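Local coordinates for endo-1,4-beta-xylanase D (Paenibacillus polymyxa, PDB 1W0N), which carries a calcium-dependent family 36 carbohydrate-binding module that probably binds xylan for a xylan-hydrolysing enzyme, at residues F85-T88 with V94-L97. Numbering follows the deposited sequence.
Sequences FNFT and VQTL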
loop_
_atom_site.group_PDB
_atom_site.type_symbol
_atom_site.label_atom_id
_atom_site.label_comp_id
_atom_site.label_asym_id
_atom_site.label_seq_id
_atom_site.Cartn_x
_atom_site.Cartn_y
_atom_site.Cartn_z
ATOM N N PHE A 85 -4.277 5.897 -0.754
ATOM C CA PHE A 85 -5.363 5.091 -1.259
ATOM C C PHE A 85 -6.471 5.004 -0.208
ATOM O O PHE A 85 -6.210 4.809 0.973
ATOM C CB PHE A 85 -4.878 3.662 -1.532
ATOM C CG PHE A 85 -3.781 3.582 -2.561
ATOM C CD1 PHE A 85 -4.059 3.673 -3.916
ATOM C CD2 PHE A 85 -2.477 3.335 -2.162
ATOM C CE1 PHE A 85 -3.065 3.571 -4.878
ATOM C CE2 PHE A 85 -1.475 3.228 -3.118
ATOM C CZ PHE A 85 -1.762 3.355 -4.470
ATOM N N ASN A 86 -7.711 5.133 -0.677
ATOM C CA ASN A 86 -8.897 5.043 0.162
ATOM C C ASN A 86 -9.590 3.714 -0.106
ATOM O O ASN A 86 -10.081 3.492 -1.219
ATOM C CB ASN A 86 -9.819 6.206 -0.202
ATOM C CG ASN A 86 -11.109 6.234 0.583
ATOM O OD1 ASN A 86 -11.634 7.371 0.836
ATOM N ND2 ASN A 86 -11.655 5.144 0.899
ATOM N N PHE A 87 -9.587 2.838 0.909
ATOM C CA PHE A 87 -10.362 1.600 0.848
ATOM C C PHE A 87 -11.507 1.729 1.843
ATOM O O PHE A 87 -11.310 1.641 3.059
ATOM C CB PHE A 87 -9.494 0.379 1.203
ATOM C CG PHE A 87 -8.323 0.247 0.272
ATOM C CD1 PHE A 87 -8.510 -0.159 -1.038
ATOM C CD2 PHE A 87 -7.043 0.563 0.700
ATOM C CE1 PHE A 87 -7.440 -0.241 -1.931
ATOM C CE2 PHE A 87 -5.960 0.474 -0.185
ATOM C CZ PHE A 87 -6.165 0.093 -1.495
ATOM N N THR A 88 -12.704 1.973 1.310
ATOM C CA THR A 88 -13.906 2.058 2.130
ATOM C C THR A 88 -14.733 0.805 1.906
ATOM O O THR A 88 -15.012 0.412 0.775
ATOM C CB THR A 88 -14.694 3.329 1.783
ATOM O OG1 THR A 88 -13.944 4.483 2.178
ATOM C CG2 THR A 88 -16.005 3.407 2.558
ATOM N N VAL A 94 -9.679 -2.135 -6.395
ATOM C CA VAL A 94 -8.428 -1.610 -6.888
ATOM C C VAL A 94 -8.532 -0.077 -6.881
ATOM O O VAL A 94 -9.419 0.502 -7.521
ATOM C CB VAL A 94 -8.109 -2.136 -8.301
ATOM C CG1 VAL A 94 -6.864 -1.469 -8.867
ATOM C CG2 VAL A 94 -7.947 -3.656 -8.295
ATOM N N GLN A 95 -7.627 0.554 -6.148
ATOM C CA GLN A 95 -7.533 2.005 -6.067
ATOM C C GLN A 95 -6.255 2.439 -6.774
ATOM O O GLN A 95 -5.289 1.686 -6.850
ATOM C CB GLN A 95 -7.554 2.444 -4.605
ATOM C CG GLN A 95 -8.866 2.105 -3.909
ATOM C CD GLN A 95 -10.041 2.914 -4.422
ATOM O OE1 GLN A 95 -9.893 4.117 -4.739
ATOM N NE2 GLN A 95 -11.200 2.308 -4.471
ATOM N N THR A 96 -6.261 3.683 -7.283
ATOM C CA THR A 96 -5.221 4.135 -8.177
ATOM C C THR A 96 -4.770 5.560 -7.848
ATOM O O THR A 96 -5.581 6.429 -7.525
ATOM C CB THR A 96 -5.754 4.084 -9.632
ATOM O OG1 THR A 96 -6.116 2.720 -9.937
ATOM C CG2 THR A 96 -4.711 4.512 -10.662
ATOM N N LEU A 97 -3.451 5.756 -7.981
ATOM C CA LEU A 97 -2.807 7.060 -8.027
ATOM C C LEU A 97 -2.146 7.162 -9.394
ATOM O O LEU A 97 -1.242 6.389 -9.709
ATOM C CB LEU A 97 -1.728 7.172 -6.947
ATOM C CG LEU A 97 -2.240 7.241 -5.507
ATOM C CD1 LEU A 97 -1.105 7.045 -4.509
ATOM C CD2 LEU A 97 -2.923 8.594 -5.283
#
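Phe-85 and Phe-87 reach from edge strand 80-88 of one sheet to Gln-95 and Leu-97 on strand 93-101 of the other. The contact closes one margin of the beta-sandwich of this carbohydrate-binding module. The two short segments run nearly antiparallel, at 159°, but their axes stay 6.9 Å apart. Their backbone bonds go elsewhere: Phe-85 pairs with Val-73, Gln-95 with Val-61. The join is made by side chains packing on each other and on backbone atoms.

The apolar part has two centres. Leu-97 lays CD1 over one face of the Phe-85 ring, a CH-pi contact 4.1 Å from the centroid and displaced toward the rim at CZ. Phe-85 CD1 also meets Gln-95 CB at 3.8 Å. At the second centre, Gln-95 CG packs 3.4 Å from Phe-87 CE1. In both phenylalanines CG lies anti to the carbonyl carbon (chi1 near -60°), which carries the rings toward strand 93-101 and onto Val-61.

Each amide bonds on its own side. Asn-86 ND2 donates to Thr-88 OG1 at 2.7 Å, within its own amide plane. Gln-95 bends at chi2 (-68°), its amide almost perpendicular to the Phe-87 ring, and its NE2 bonds to Thr-93 OG1. Without a hydrogen bond, Gln-95 CD packs 3.3 Å from Asn-86 O.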